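Local coordinates for protein hydrogenase (NiFe) small subunit HydA (Allochromatium vinosum, PDB 3MYR) that probably oxidises molecular hydrogen together with the large subunit, as the small subunit of a [NiFe] hydrogenase that carries electrons along its three iron-sulfur clusters, at residues V70-S75 with T112-G117; A105-V110 with R137-I142. One frame throughout, in Å; residues are numbered along the deposited sequence.

Interaction 1: residues V70-S75 with T112-G117; sequences VIVDGS and TCAAFG. With SF4 (iron/sulfur cluster), chain I.
The methyl group of A114 is set against the carbonyls of V72 and G74, where strand 69-77 is interrupted: its CB lies 3.4 Å from V72 O and 3.4 Å from G74 O, while V72 CG1 approaches the same methyl from the strand side at 4.3 Å. One helical residue earlier, C113 directs its CB at the G74-S75 peptide, 3.7 Å from S75 N. Its SG stands beside the backbone N and anti to the carbonyl carbon (chi1 -59°), which aims the sulfur at the cluster, where it binds iron FE3 at 2.2 Å. S75 CB lies beside G117 O, and its OG is hydrogen-bonded to OE1 of Q12. D73 OD1 comes within 3.4 Å of the inorganic sulfide S1, a close approach and not a bond.

The backbones are joined through one ordered water, which accepts hydrogen bonds from G74 N (2.8 Å) and, near the helix start, from A114 N (2.9 Å). The contact therefore has a dual chemistry: small apolar groups and one water set the start of helix 111-116 against the interruption in strand 69-77, consistent with holding C113 so that its sulfur reaches the [4Fe-4S] cluster that C14, C17 and C147 also bind.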
ATOM      1  N   VAL A  70      -4.415   3.626  23.075  1.00 20.89           N
ATOM      2  CA  VAL A  70      -4.630   2.684  22.003  1.00 21.13           C
ATOM      3  C   VAL A  70      -5.001   3.552  20.773  1.00 21.80           C
ATOM      4  O   VAL A  70      -5.824   4.469  20.881  1.00 21.51           O
ATOM      5  CB  VAL A  70      -5.772   1.676  22.346  1.00 22.70           C
ATOM      6  CG1 VAL A  70      -6.077   0.738  21.183  1.00 16.17           C
ATOM      7  CG2 VAL A  70      -5.345   0.852  23.544  1.00 23.71           C
ATOM      8  N   ILE A  71      -4.336   3.332  19.643  1.00 19.55           N
ATOM      9  CA  ILE A  71      -4.813   3.909  18.367  1.00 19.61           C
ATOM     10  C   ILE A  71      -5.364   2.754  17.524  1.00 21.09           C
ATOM     11  O   ILE A  71      -4.761   1.634  17.514  1.00 20.60           O
ATOM     12  CB  ILE A  71      -3.663   4.608  17.660  1.00 18.58           C
ATOM     13  CG1 ILE A  71      -3.129   5.722  18.621  1.00 22.38           C
ATOM     14  CG2 ILE A  71      -4.147   5.175  16.319  1.00 18.71           C
ATOM     15  CD1 ILE A  71      -1.960   6.519  18.080  1.00 20.90           C
ATOM     16  N   VAL A  72      -6.570   2.936  16.958  1.00 19.80           N
ATOM     17  CA  VAL A  72      -7.166   1.838  16.150  1.00 19.51           C
ATOM     18  C   VAL A  72      -7.338   2.386  14.739  1.00 21.88           C
ATOM     19  O   VAL A  72      -7.896   3.483  14.538  1.00 20.96           O
ATOM     20  CB  VAL A  72      -8.572   1.452  16.600  1.00 21.16           C
ATOM     21  CG1 VAL A  72      -9.151   0.357  15.691  1.00 19.49           C
ATOM     22  CG2 VAL A  72      -8.599   1.043  18.029  1.00 19.07           C
ATOM     23  N   ASP A  73      -6.919   1.578  13.782  1.00 20.58           N
ATOM     24  CA  ASP A  73      -6.988   1.832  12.361  1.00 21.06           C
ATOM     25  C   ASP A  73      -7.960   0.741  11.816  1.00 21.12           C
ATOM     26  O   ASP A  73      -7.711  -0.448  12.038  1.00 20.17           O
ATOM     27  CB  ASP A  73      -5.566   1.555  11.777  1.00 23.51           C
ATOM     28  CG  ASP A  73      -5.439   2.094  10.433  1.00 31.63           C
ATOM     29  OD1 ASP A  73      -6.485   2.617  10.003  1.00 36.96           O
ATOM     30  OD2 ASP A  73      -4.397   1.974   9.762  1.00 41.60           O
ATOM     31  N   GLY A  74      -8.984   1.105  11.010  1.00 18.01           N
ATOM     32  CA  GLY A  74      -9.887   0.082  10.393  1.00 15.86           C
ATOM     33  C   GLY A  74     -11.141  -0.162  11.211  1.00 19.16           C
ATOM     34  O   GLY A  74     -11.153   0.025  12.422  1.00 20.93           O
ATOM     35  N   SER A  75     -12.184  -0.644  10.557  1.00 19.24           N
ATOM     36  CA  SER A  75     -13.419  -1.064  11.212  1.00 20.27           C
ATOM     37  C   SER A  75     -13.222  -2.456  11.797  1.00 19.80           C
ATOM     38  O   SER A  75     -12.194  -3.093  11.589  1.00 19.84           O
ATOM     39  CB  SER A  75     -14.599  -1.028  10.208  1.00 18.84           C
ATOM     40  OG  SER A  75     -14.268  -1.934   9.148  1.00 22.50           O
ATOM     41  N   THR A 112     -11.699   7.324   8.898  1.00 15.75           N
ATOM     42  CA  THR A 112     -13.138   7.195   8.842  1.00 17.60           C
ATOM     43  C   THR A 112     -13.646   5.734   9.097  1.00 18.92           C
ATOM     44  O   THR A 112     -14.732   5.558   9.634  1.00 19.25           O
ATOM     45  CB  THR A 112     -13.665   7.729   7.470  1.00 18.09           C
ATOM     46  OG1 THR A 112     -13.278   9.091   7.359  1.00 16.54           O
ATOM     47  CG2 THR A 112     -15.232   7.671   7.368  1.00 16.72           C
ATOM     48  N   CYS A 113     -12.870   4.713   8.729  1.00 17.31           N
ATOM     49  CA  CYS A 113     -13.355   3.348   9.007  1.00 17.59           C
ATOM     50  C   CYS A 113     -13.460   3.073  10.512  1.00 18.44           C
ATOM     51  O   CYS A 113     -14.492   2.599  11.022  1.00 19.23           O
ATOM     52  CB  CYS A 113     -12.418   2.319   8.367  1.00 14.65           C
ATOM     53  SG  CYS A 113     -12.223   2.474   6.530  1.00 18.70           S
ATOM     54  N   ALA A 114     -12.394   3.351  11.251  1.00 18.31           N
ATOM     55  CA  ALA A 114     -12.432   3.160  12.703  1.00 17.84           C
ATOM     56  C   ALA A 114     -13.433   4.110  13.360  1.00 19.98           C
ATOM     57  O   ALA A 114     -14.143   3.724  14.272  1.00 18.93           O
ATOM     58  CB  ALA A 114     -11.034   3.357  13.298  1.00 15.32           C
ATOM     59  N   ALA A 115     -13.425   5.376  12.954  1.00 18.85           N
ATOM     60  CA  ALA A 115     -14.271   6.362  13.581  1.00 17.34           C
ATOM     61  C   ALA A 115     -15.757   6.115  13.342  1.00 18.27           C
ATOM     62  O   ALA A 115     -16.547   6.197  14.295  1.00 18.88           O
ATOM     63  CB  ALA A 115     -13.861   7.788  13.193  1.00 16.74           C
ATOM     64  N   PHE A 116     -16.125   5.753  12.123  1.00 18.10           N
ATOM     65  CA  PHE A 116     -17.527   5.752  11.718  1.00 19.12           C
ATOM     66  C   PHE A 116     -17.954   4.487  10.944  1.00 21.08           C
ATOM     67  O   PHE A 116     -19.084   4.445  10.492  1.00 22.21           O
ATOM     68  CB  PHE A 116     -17.821   6.989  10.818  1.00 14.96           C
ATOM     69  CG  PHE A 116     -17.530   8.316  11.483  1.00 18.33           C
ATOM     70  CD1 PHE A 116     -17.978   8.572  12.802  1.00 17.25           C
ATOM     71  CD2 PHE A 116     -16.869   9.322  10.791  1.00 17.28           C
ATOM     72  CE1 PHE A 116     -17.717   9.796  13.438  1.00 19.73           C
ATOM     73  CE2 PHE A 116     -16.596  10.575  11.407  1.00 17.52           C
ATOM     74  CZ  PHE A 116     -17.018  10.826  12.721  1.00 16.84           C
ATOM     75  N   GLY A 117     -17.058   3.548  10.649  1.00 20.01           N
ATOM     76  CA  GLY A 117     -17.487   2.373   9.880  1.00 20.42           C
ATOM     77  C   GLY A 117     -16.804   2.405   8.505  1.00 20.65           C
ATOM     78  O   GLY A 117     -16.212   1.391   8.061  1.00 20.66           O
TER
HETATM   79 FE1  SF4 I2001      -9.452   5.266   4.419  1.00 15.82          FE
HETATM   80 FE2  SF4 I2001      -7.843   4.922   6.673  0.50 17.11          FE
HETATM   81 FE3  SF4 I2001     -10.184   3.385   6.307  1.00 21.70          FE
HETATM   82 FE4  SF4 I2001      -7.692   3.231   4.665  1.00 19.46          FE
HETATM   83  S1  SF4 I2001      -8.073   2.577   6.974  0.50 18.18           S
HETATM   84  S2  SF4 I2001      -9.859   3.045   4.106  1.00 18.21           S
HETATM   85  S3  SF4 I2001      -7.246   5.459   4.476  1.00 16.72           S
HETATM   86  S4  SF4 I2001     -10.076   5.627   6.559  1.00 21.00           S
HETATM   87  O   HOH W   1      -9.741   3.681  10.157  1.00 15.71           O

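Interaction 2: residues A105-V110 with R137-I142; sequences AAVIAV and RDKPVI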
ATOM      1  N   ALA A 105      -5.787   4.325  28.954  1.00 24.76           N
ATOM      2  CA  ALA A 105      -6.185   5.660  29.343  1.00 26.25           C
ATOM      3  C   ALA A 105      -7.221   6.239  28.329  1.00 27.71           C
ATOM      4  O   ALA A 105      -8.191   6.894  28.714  1.00 28.02           O
ATOM      5  CB  ALA A 105      -4.914   6.624  29.398  1.00 27.11           C
ATOM      6  N   ALA A 106      -6.980   6.044  27.024  1.00 26.27           N
ATOM      7  CA  ALA A 106      -7.856   6.644  26.000  1.00 24.73           C
ATOM      8  C   ALA A 106      -7.640   5.867  24.720  1.00 23.05           C
ATOM      9  O   ALA A 106      -6.668   5.100  24.608  1.00 23.34           O
ATOM     10  CB  ALA A 106      -7.520   8.127  25.805  1.00 23.70           C
ATOM     11  N   VAL A 107      -8.541   6.051  23.768  1.00 21.06           N
ATOM     12  CA  VAL A 107      -8.491   5.383  22.469  1.00 20.78           C
ATOM     13  C   VAL A 107      -8.681   6.458  21.374  1.00 21.81           C
ATOM     14  O   VAL A 107      -9.599   7.280  21.429  1.00 20.32           O
ATOM     15  CB  VAL A 107      -9.669   4.351  22.311  1.00 21.62           C
ATOM     16  CG1 VAL A 107      -9.521   3.542  21.026  1.00 20.96           C
ATOM     17  CG2 VAL A 107      -9.720   3.411  23.507  1.00 21.43           C
ATOM     18  N   ILE A 108      -7.825   6.430  20.369  1.00 21.30           N
ATOM     19  CA  ILE A 108      -8.021   7.275  19.212  1.00 21.08           C
ATOM     20  C   ILE A 108      -8.385   6.382  18.080  1.00 20.42           C
ATOM     21  O   ILE A 108      -7.659   5.427  17.769  1.00 19.41           O
ATOM     22  CB  ILE A 108      -6.699   7.958  18.826  1.00 22.60           C
ATOM     23  CG1 ILE A 108      -6.265   8.881  19.963  1.00 25.06           C
ATOM     24  CG2 ILE A 108      -6.858   8.732  17.505  1.00 21.29           C
ATOM     25  CD1 ILE A 108      -4.862   9.529  19.684  1.00 28.36           C
ATOM     26  N   ALA A 109      -9.544   6.666  17.486  1.00 18.64           N
ATOM     27  CA  ALA A 109      -9.933   6.012  16.264  1.00 19.56           C
ATOM     28  C   ALA A 109      -9.444   6.890  15.099  1.00 19.90           C
ATOM     29  O   ALA A 109     -10.001   7.959  14.822  1.00 19.23           O
ATOM     30  CB  ALA A 109     -11.512   5.851  16.227  1.00 16.26           C
ATOM     31  N   VAL A 110      -8.425   6.430  14.407  1.00 18.57           N
ATOM     32  CA  VAL A 110      -7.846   7.185  13.289  1.00 18.44           C
ATOM     33  C   VAL A 110      -8.448   6.674  11.993  1.00 17.84           C
ATOM     34  O   VAL A 110      -8.518   5.445  11.744  1.00 16.16           O
ATOM     35  CB  VAL A 110      -6.289   7.069  13.320  1.00 19.63           C
ATOM     36  CG1 VAL A 110      -5.914   5.618  13.011  1.00 21.99           C
ATOM     37  CG2 VAL A 110      -5.679   7.864  12.127  1.00 19.75           C
ATOM     38  N   ARG A 137     -17.661   1.805  24.738  1.00 24.85           N
ATOM     39  CA  ARG A 137     -18.428   2.870  25.382  1.00 28.49           C
ATOM     40  C   ARG A 137     -17.874   3.296  26.729  1.00 32.75           C
ATOM     41  O   ARG A 137     -18.285   4.328  27.288  1.00 34.14           O
ATOM     42  CB  ARG A 137     -19.899   2.484  25.538  1.00 27.92           C
ATOM     43  CG  ARG A 137     -20.664   2.512  24.159  1.00 29.25           C
ATOM     44  CD  ARG A 137     -22.067   1.958  24.286  1.00 29.72           C
ATOM     45  NE  ARG A 137     -22.841   2.728  25.259  1.00 26.95           N
ATOM     46  CZ  ARG A 137     -23.187   4.007  25.136  1.00 24.09           C
ATOM     47  NH1 ARG A 137     -22.904   4.691  24.010  1.00 21.07           N
ATOM     48  NH2 ARG A 137     -23.900   4.566  26.127  1.00 23.76           N
ATOM     49  N   ASP A 138     -16.988   2.537  27.334  1.00 32.45           N
ATOM     50  CA  ASP A 138     -16.762   3.046  28.660  1.00 39.48           C
ATOM     51  C   ASP A 138     -15.402   3.716  28.830  1.00 37.33           C
ATOM     52  O   ASP A 138     -14.846   3.725  29.877  1.00 36.46           O
ATOM     53  CB  ASP A 138     -17.304   2.077  29.760  1.00 41.28           C
ATOM     54  CG  ASP A 138     -18.908   1.896  29.658  1.00 51.15           C
ATOM     55  OD1 ASP A 138     -19.701   2.867  29.986  1.00 49.97           O
ATOM     56  OD2 ASP A 138     -19.353   0.785  29.179  1.00 55.10           O
ATOM     57  N   LYS A 139     -14.933   4.324  27.727  1.00 36.03           N
ATOM     58  CA  LYS A 139     -13.593   4.803  27.523  1.00 32.28           C
ATOM     59  C   LYS A 139     -13.640   6.125  26.776  1.00 31.25           C
ATOM     60  O   LYS A 139     -14.451   6.294  25.916  1.00 28.94           O
ATOM     61  CB  LYS A 139     -12.908   3.845  26.597  1.00 32.48           C
ATOM     62  CG  LYS A 139     -11.606   3.495  27.015  1.00 37.74           C
ATOM     63  CD  LYS A 139     -11.687   2.443  28.167  1.00 38.51           C
ATOM     64  CE  LYS A 139     -10.646   2.848  29.096  1.00 36.35           C
ATOM     65  NZ  LYS A 139     -10.358   1.855  30.137  1.00 38.68           N
ATOM     66  N   PRO A 140     -12.688   7.039  27.043  1.00 28.84           N
ATOM     67  CA  PRO A 140     -12.657   8.209  26.199  1.00 27.35           C
ATOM     68  C   PRO A 140     -12.192   7.787  24.788  1.00 25.10           C
ATOM     69  O   PRO A 140     -11.141   7.095  24.652  1.00 23.35           O
ATOM     70  CB  PRO A 140     -11.551   9.089  26.840  1.00 28.72           C
ATOM     71  CG  PRO A 140     -11.453   8.593  28.289  1.00 27.09           C
ATOM     72  CD  PRO A 140     -11.699   7.079  28.120  1.00 27.81           C
ATOM     73  N   VAL A 141     -12.940   8.202  23.766  1.00 22.11           N
ATOM     74  CA  VAL A 141     -12.600   7.870  22.380  1.00 23.14           C
ATOM     75  C   VAL A 141     -12.460   9.180  21.608  1.00 22.41           C
ATOM     76  O   VAL A 141     -13.349  10.022  21.596  1.00 24.29           O
ATOM     77  CB  VAL A 141     -13.656   6.899  21.687  1.00 21.37           C
ATOM     78  CG1 VAL A 141     -13.338   6.764  20.109  1.00 20.10           C
ATOM     79  CG2 VAL A 141     -13.612   5.471  22.319  1.00 23.83           C
ATOM     80  N   ILE A 142     -11.402   9.340  20.874  1.00 21.14           N
ATOM     81  CA  ILE A 142     -11.280  10.567  20.067  1.00 21.20           C
ATOM     82  C   ILE A 142     -11.339  10.115  18.619  1.00 19.41           C
ATOM     83  O   ILE A 142     -10.554   9.266  18.237  1.00 18.42           O
ATOM     84  CB  ILE A 142      -9.906  11.234  20.270  1.00 21.89           C
ATOM     85  CG1 ILE A 142      -9.729  11.689  21.709  1.00 28.77           C
ATOM     86  CG2 ILE A 142      -9.752  12.463  19.370  1.00 22.26           C
ATOM     87  CD1 ILE A 142      -8.207  12.016  21.893  1.00 40.25           C
TER
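V107 and V141 face each other as a parallel beta bridge, their CA atoms 4.8 Å apart, and V107 CB meets V141 CG2 at 4.1 Å. V107 has CG1 anti to its own N (chi1 -173°), leaving CG2 beside that N and directed at K139 CG, 4.0 Å away; the two side chains run at about a right angle. The next bridge, I108 with I142, turns to the other face of the sheet. These isoleucines lie side by side and point the same way, with I108 CG1 against I142 CD1 at 4.2 Å.

The backbone bonds follow the parallel pattern, in which V107 uses both its N and its O. V107 N donates to P140 O at 2.9 Å, V107 O receives I142 N at 2.8 Å with an angle of 159° at the hydrogen, and A109 N closes the series on I142 O at 2.9 Å. Besides its hydrogen bond, V107 O has a CA-H...O contact from V141 CA. At the entry to the pair, P140 lays its CD and CG against A105 O, and its ring carbon CB comes near A106 CB.

Further out, K139 carries its amine to the carbonyl of E102, a hydrogen bond that ties the approach to strand 141-144 to the residue just past helix 93-101. V132 of helix 132-135 covers the face bearing V107, A109 and V141, while L167, P168 and P176 pack on I142 on the opposite face. Strand 106-110 thus lies between two parallel neighbours, strands 141-144 and 69-77, in a sheet that strands 5-10 and 38-41 continue in parallel, consistent with a flavodoxin-like domain.

Overall arrangement
Strand 106-110 unites the two contacts: it pairs with strand 69-77 of interaction 1 (V72 N to I108 O and V70 O to I108 N, each probably a hydrogen bond) and runs directly into helix 111-116. The centres are about 11 Å apart. Interaction 1 is wholly buried, about 7 Å from the centre of the chain, and meets through a bridging water and carbonyl-methyl contacts, beside the C113 iron ligand. Interaction 2, about 13 Å from that centre, is partly buried and rests on direct backbone hydrogen bonds and aliphatic packing, with P140 exposed. One contact thus adds a parallel strand to the sheet, whereas the other joins the break in strand 69-77 to the helix at the cluster site.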